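Local coordinates for protein dihydrofolate reductase (Schistosoma mansoni, PDB 3VCO) that reduces 7,8-dihydrofolate to tetrahydrofolate with NADPH, supplying the one-carbon metabolism needed to make thymidylate, purines and glycine, at residues M21-I35 / E127-A140. Sequence-based numbering, arbitrary orientation.
Sequences MRLNVVVAVSENWGI and EVFIIGGYRLYKEA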
loop_
_atom_site.group_PDB
_atom_site.type_symbol
_atom_site.label_atom_id
_atom_site.label_comp_id
_atom_site.label_asym_id
_atom_site.label_seq_id
_atom_site.Cartn_x
_atom_site.Cartn_y
_atom_site.Cartn_z
ATOM N N MET A 21 2.656 -10.426 12.738
ATOM C CA MET A 21 2.261 -9.574 11.639
ATOM C C MET A 21 3.399 -8.678 11.117
ATOM O O MET A 21 4.004 -7.923 11.851
ATOM C CB MET A 21 1.064 -8.699 12.050
ATOM C CG MET A 21 0.372 -8.038 10.898
ATOM S SD MET A 21 -0.928 -6.859 11.337
ATOM C CE MET A 21 -0.086 -5.832 12.551
ATOM N N ARG A 22 3.667 -8.781 9.826
ATOM C CA ARG A 22 4.551 -7.870 9.137
ATOM C C ARG A 22 3.618 -6.779 8.606
ATOM O O ARG A 22 2.522 -7.067 8.138
ATOM C CB ARG A 22 5.186 -8.602 7.950
ATOM C CG ARG A 22 6.324 -7.845 7.296
ATOM C CD ARG A 22 7.052 -8.757 6.408
ATOM N NE ARG A 22 6.293 -9.040 5.212
ATOM C CZ ARG A 22 6.527 -10.073 4.403
ATOM N NH1 ARG A 22 7.514 -10.943 4.672
ATOM N NH2 ARG A 22 5.776 -10.225 3.316
ATOM N N LEU A 23 4.020 -5.529 8.677
ATOM C CA LEU A 23 3.175 -4.519 8.059
ATOM C C LEU A 23 3.777 -4.293 6.719
ATOM O O LEU A 23 4.967 -4.005 6.622
ATOM C CB LEU A 23 3.168 -3.227 8.859
ATOM C CG LEU A 23 2.484 -3.165 10.188
ATOM C CD1 LEU A 23 2.611 -1.740 10.709
ATOM C CD2 LEU A 23 1.009 -3.583 10.021
ATOM N N ASN A 24 2.978 -4.431 5.674
ATOM C CA ASN A 24 3.475 -4.243 4.328
ATOM C C ASN A 24 3.035 -2.856 3.890
ATOM O O ASN A 24 1.913 -2.477 4.117
ATOM C CB ASN A 24 2.941 -5.312 3.394
ATOM C CG ASN A 24 3.404 -6.723 3.805
ATOM O OD1 ASN A 24 4.544 -7.090 3.598
ATOM N ND2 ASN A 24 2.511 -7.487 4.389
ATOM N N VAL A 25 3.985 -2.071 3.413
ATOM C CA VAL A 25 3.707 -0.749 2.946
ATOM C C VAL A 25 3.830 -0.799 1.428
ATOM O O VAL A 25 4.824 -1.305 0.907
ATOM C CB VAL A 25 4.730 0.207 3.527
ATOM C CG1 VAL A 25 4.636 1.525 2.837
ATOM C CG2 VAL A 25 4.469 0.358 5.016
ATOM N N VAL A 26 2.824 -0.279 0.724
ATOM C CA VAL A 26 2.921 -0.207 -0.744
ATOM C C VAL A 26 2.867 1.282 -1.140
ATOM O O VAL A 26 1.940 1.978 -0.761
ATOM C CB VAL A 26 1.741 -0.940 -1.420
ATOM C CG1 VAL A 26 1.906 -0.960 -2.978
ATOM C CG2 VAL A 26 1.661 -2.357 -0.872
ATOM N N VAL A 27 3.846 1.729 -1.911
ATOM C CA VAL A 27 3.952 3.145 -2.232
ATOM C C VAL A 27 4.730 3.323 -3.540
ATOM O O VAL A 27 5.590 2.478 -3.887
ATOM C CB VAL A 27 4.705 3.850 -1.075
ATOM C CG1 VAL A 27 6.113 3.266 -0.930
ATOM C CG2 VAL A 27 4.733 5.374 -1.240
ATOM N N ALA A 28 4.431 4.412 -4.258
ATOM C CA ALA A 28 5.191 4.828 -5.434
ATOM C C ALA A 28 5.939 6.079 -5.035
ATOM O O ALA A 28 5.365 6.986 -4.431
ATOM C CB ALA A 28 4.261 5.122 -6.641
ATOM N N VAL A 29 7.234 6.144 -5.333
ATOM C CA VAL A 29 8.013 7.311 -4.928
ATOM C C VAL A 29 8.872 7.862 -6.074
ATOM O O VAL A 29 9.349 7.101 -6.912
ATOM C CB VAL A 29 8.895 7.036 -3.693
ATOM C CG1 VAL A 29 8.036 6.584 -2.535
ATOM C CG2 VAL A 29 10.024 5.996 -4.001
ATOM N N SER A 30 9.005 9.178 -6.138
ATOM C CA SER A 30 9.935 9.805 -7.064
ATOM C C SER A 30 11.404 9.744 -6.569
ATOM O O SER A 30 11.711 9.208 -5.494
ATOM C CB SER A 30 9.539 11.276 -7.259
ATOM O OG SER A 30 9.608 11.963 -6.024
ATOM N N GLU A 31 12.298 10.328 -7.359
ATOM C CA GLU A 31 13.728 10.379 -7.059
ATOM C C GLU A 31 14.121 10.777 -5.640
ATOM O O GLU A 31 15.101 10.266 -5.102
ATOM C CB GLU A 31 14.444 11.273 -8.060
ATOM C CG GLU A 31 13.951 12.719 -8.154
ATOM C CD GLU A 31 12.776 12.917 -9.104
ATOM O OE1 GLU A 31 12.109 11.910 -9.519
ATOM O OE2 GLU A 31 12.499 14.097 -9.395
ATOM N N ASN A 32 13.357 11.679 -5.036
ATOM C CA ASN A 32 13.603 12.058 -3.646
ATOM C C ASN A 32 12.623 11.522 -2.627
ATOM O O ASN A 32 12.332 12.183 -1.637
ATOM C CB ASN A 32 13.613 13.557 -3.544
ATOM C CG ASN A 32 14.751 14.132 -4.276
ATOM O OD1 ASN A 32 15.730 13.427 -4.542
ATOM N ND2 ASN A 32 14.651 15.394 -4.626
ATOM N N TRP A 33 12.162 10.305 -2.858
ATOM C CA TRP A 33 11.000 9.743 -2.179
ATOM C C TRP A 33 9.864 10.768 -1.921
ATOM O O TRP A 33 9.277 10.792 -0.838
ATOM C CB TRP A 33 11.396 8.942 -0.912
ATOM C CG TRP A 33 12.202 7.647 -1.177
ATOM C CD1 TRP A 33 13.425 7.538 -1.826
ATOM C CD2 TRP A 33 11.864 6.311 -0.760
ATOM N NE1 TRP A 33 13.838 6.224 -1.843
ATOM C CE2 TRP A 33 12.893 5.451 -1.198
ATOM C CE3 TRP A 33 10.783 5.755 -0.066
ATOM C CZ2 TRP A 33 12.869 4.065 -0.953
ATOM C CZ3 TRP A 33 10.766 4.367 0.160
ATOM C CH2 TRP A 33 11.799 3.554 -0.289
ATOM N N GLY A 34 9.572 11.612 -2.918
ATOM C CA GLY A 34 8.265 12.254 -3.015
ATOM C C GLY A 34 7.187 11.183 -3.294
ATOM O O GLY A 34 7.411 10.239 -4.062
ATOM N N ILE A 35 6.026 11.299 -2.667
ATOM C CA ILE A 35 4.979 10.266 -2.829
ATOM C C ILE A 35 4.228 10.378 -4.182
ATOM O O ILE A 35 3.711 11.447 -4.519
ATOM C CB ILE A 35 3.950 10.276 -1.659
ATOM C CG1 ILE A 35 4.636 9.997 -0.328
ATOM C CG2 ILE A 35 2.840 9.252 -1.901
ATOM C CD1 ILE A 35 3.706 10.042 0.851
ATOM N N GLU A 127 -2.160 -11.361 4.762
ATOM C CA GLU A 127 -1.229 -10.257 5.018
ATOM C C GLU A 127 -1.963 -8.896 5.034
ATOM O O GLU A 127 -3.100 -8.769 4.536
ATOM C CB GLU A 127 -0.058 -10.253 4.004
ATOM C CG GLU A 127 0.824 -11.582 3.974
ATOM C CD GLU A 127 2.195 -11.435 4.642
ATOM O OE1 GLU A 127 2.602 -10.289 4.875
ATOM O OE2 GLU A 127 2.871 -12.466 4.947
ATOM N N VAL A 128 -1.314 -7.901 5.612
ATOM C CA VAL A 128 -1.867 -6.568 5.753
ATOM C C VAL A 128 -0.991 -5.614 4.943
ATOM O O VAL A 128 0.236 -5.599 5.117
ATOM C CB VAL A 128 -1.876 -6.147 7.236
ATOM C CG1 VAL A 128 -2.363 -4.720 7.399
ATOM C CG2 VAL A 128 -2.772 -7.111 8.029
ATOM N N PHE A 129 -1.618 -4.866 4.030
ATOM C CA PHE A 129 -0.896 -3.854 3.241
ATOM C C PHE A 129 -1.455 -2.483 3.610
ATOM O O PHE A 129 -2.671 -2.318 3.635
ATOM C CB PHE A 129 -1.048 -4.136 1.738
ATOM C CG PHE A 129 -0.447 -5.480 1.323
ATOM C CD1 PHE A 129 0.828 -5.551 0.796
ATOM C CD2 PHE A 129 -1.130 -6.673 1.576
ATOM C CE1 PHE A 129 1.399 -6.757 0.484
ATOM C CE2 PHE A 129 -0.573 -7.905 1.264
ATOM C CZ PHE A 129 0.707 -7.969 0.736
ATOM N N ILE A 130 -0.565 -1.523 3.877
ATOM C CA ILE A 130 -0.925 -0.133 4.041
ATOM C C ILE A 130 -0.620 0.572 2.704
ATOM O O ILE A 130 0.543 0.640 2.284
ATOM C CB ILE A 130 -0.058 0.516 5.130
ATOM C CG1 ILE A 130 -0.196 -0.232 6.461
ATOM C CG2 ILE A 130 -0.377 2.015 5.282
ATOM C CD1 ILE A 130 -1.576 -0.219 7.020
ATOM N N ILE A 131 -1.652 1.098 2.046
ATOM C CA ILE A 131 -1.482 1.563 0.674
ATOM C C ILE A 131 -1.496 3.066 0.579
ATOM O O ILE A 131 -1.538 3.656 -0.497
ATOM C CB ILE A 131 -2.483 0.917 -0.278
ATOM C CG1 ILE A 131 -3.897 1.386 0.028
ATOM C CG2 ILE A 131 -2.347 -0.653 -0.168
ATOM C CD1 ILE A 131 -4.868 1.020 -1.033
ATOM N N GLY A 132 -1.473 3.693 1.726
ATOM C CA GLY A 132 -1.321 5.110 1.662
ATOM C C GLY A 132 -2.273 5.859 2.483
ATOM O O GLY A 132 -3.212 5.303 3.070
ATOM N N GLY A 133 -2.059 7.162 2.350
ATOM C CA GLY A 133 -2.031 8.067 3.444
ATOM C C GLY A 133 -0.580 8.272 3.826
ATOM O O GLY A 133 0.082 7.360 4.293
ATOM N N TYR A 134 -0.070 9.475 3.626
ATOM C CA TYR A 134 1.139 9.873 4.336
ATOM C C TYR A 134 1.020 9.562 5.843
ATOM O O TYR A 134 1.917 9.001 6.409
ATOM C CB TYR A 134 1.446 11.384 4.157
ATOM C CG TYR A 134 2.548 11.820 5.106
ATOM C CD1 TYR A 134 2.247 12.412 6.341
ATOM C CD2 TYR A 134 3.890 11.595 4.794
ATOM C CE1 TYR A 134 3.253 12.800 7.227
ATOM C CE2 TYR A 134 4.903 11.974 5.676
ATOM C CZ TYR A 134 4.577 12.581 6.895
ATOM O OH TYR A 134 5.566 12.959 7.788
ATOM N N ARG A 135 -0.073 9.960 6.490
ATOM C CA ARG A 135 -0.237 9.666 7.921
ATOM C C ARG A 135 -0.174 8.183 8.305
ATOM O O ARG A 135 0.351 7.833 9.368
ATOM C CB ARG A 135 -1.516 10.272 8.463
ATOM C CG ARG A 135 -1.283 11.668 9.052
ATOM C CD ARG A 135 -2.600 12.411 9.251
ATOM N NE ARG A 135 -3.375 12.420 8.018
ATOM C CZ ARG A 135 -4.701 12.414 7.967
ATOM N NH1 ARG A 135 -5.412 12.413 9.090
ATOM N NH2 ARG A 135 -5.313 12.420 6.791
ATOM N N LEU A 136 -0.702 7.321 7.445
ATOM C CA LEU A 136 -0.650 5.869 7.702
ATOM C C LEU A 136 0.733 5.312 7.467
ATOM O O LEU A 136 1.214 4.460 8.220
ATOM C CB LEU A 136 -1.651 5.132 6.821
ATOM C CG LEU A 136 -3.148 5.286 7.147
ATOM C CD1 LEU A 136 -3.955 4.240 6.439
ATOM C CD2 LEU A 136 -3.424 5.212 8.649
ATOM N N TYR A 137 1.371 5.757 6.383
ATOM C CA TYR A 137 2.750 5.361 6.145
ATOM C C TYR A 137 3.551 5.792 7.343
ATOM O O TYR A 137 4.427 5.090 7.798
ATOM C CB TYR A 137 3.322 6.109 4.951
ATOM C CG TYR A 137 2.777 5.690 3.606
ATOM C CD1 TYR A 137 2.496 4.365 3.335
ATOM C CD2 TYR A 137 2.601 6.638 2.575
ATOM C CE1 TYR A 137 2.038 3.983 2.076
ATOM C CE2 TYR A 137 2.124 6.259 1.314
ATOM C CZ TYR A 137 1.834 4.928 1.088
ATOM O OH TYR A 137 1.382 4.535 -0.162
ATOM N N LYS A 138 3.300 6.998 7.819
ATOM C CA LYS A 138 4.156 7.507 8.889
ATOM C C LYS A 138 3.981 6.636 10.138
ATOM O O LYS A 138 4.952 6.173 10.727
ATOM C CB LYS A 138 3.846 8.957 9.201
ATOM C CG LYS A 138 4.752 9.540 10.295
ATOM C CD LYS A 138 4.530 11.051 10.499
ATOM C CE LYS A 138 5.527 11.661 11.501
ATOM N NZ LYS A 138 5.219 11.270 12.915
ATOM N N GLU A 139 2.732 6.387 10.517
ATOM C CA GLU A 139 2.484 5.532 11.688
ATOM C C GLU A 139 3.051 4.151 11.535
ATOM O O GLU A 139 3.636 3.608 12.478
ATOM C CB GLU A 139 0.997 5.453 12.012
ATOM C CG GLU A 139 0.542 6.711 12.756
ATOM C CD GLU A 139 -0.947 6.845 12.773
ATOM O OE1 GLU A 139 -1.622 5.825 12.511
ATOM O OE2 GLU A 139 -1.437 7.967 13.044
ATOM N N ALA A 140 2.885 3.575 10.346
ATOM C CA ALA A 140 3.459 2.264 10.062
ATOM C C ALA A 140 4.966 2.217 10.183
ATOM O O ALA A 140 5.531 1.227 10.652
ATOM C CB ALA A 140 3.020 1.789 8.644
HETATM O O HOH W 1 1.029 -8.931 7.075
HETATM O O HOH W 2 -0.317 2.425 -2.636
#
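N24 ties strand 23-29 to the parallel strand 125-130 with both its backbone and its side chain. Its N donates to V128 O, and its O receives I130 N at 2.7 Å, almost straight; two residues along, V26 N donates to I130 O. The carboxamide adds a bond from ND2 to V128 O (3.0 Å), which lies close to the amide plane. V128 O is thereby gripped twice by one residue, with ND2 coming from above its carbonyl plane. Asparagine suits this buried place because its OD1 also accepts from R22 NE, which helps fix the amide's rotation. In the modelled conformer of E127, one of two, OE1 accepts the other N-H of N24 ND2 (2.8 Å) and a water bound to R22 O and V128 N; E127 OE1 also forms a salt bridge with R22 NH2 at 3.5 Å, well out of the guanidinium plane. F129 turns a ring face to the N24 amide, while V26 CG2 sits at the ring's edge, 3.7 Å from F129 CD1.

On the other face of the sheet, helix 134-142 packs against L23 and V25. A140 is small enough to let the helix settle there, its CB 4.1 Å from L23 CD1. With CG anti to its carbonyl carbon (chi1 -71°), Y137 extends to the strand: V25 CG1 touches CD1, I35 CD1 lies at the ring edge, and Y137 OH donates to V26 O (2.7 Å). V26 O also accepts from a water that donates to I131 O as well. Glycine suits 132 and 133, where phi is positive; a CB on G132 would crowd Y137 OH. Two neighbouring parallel strands, a Gly-Gly link with G133 as N-cap, and a helix packed back on the sheet form part of the dihydrofolate reductase core; A28, G34, I35 and residues 132-139 probably line its NADP(+) site.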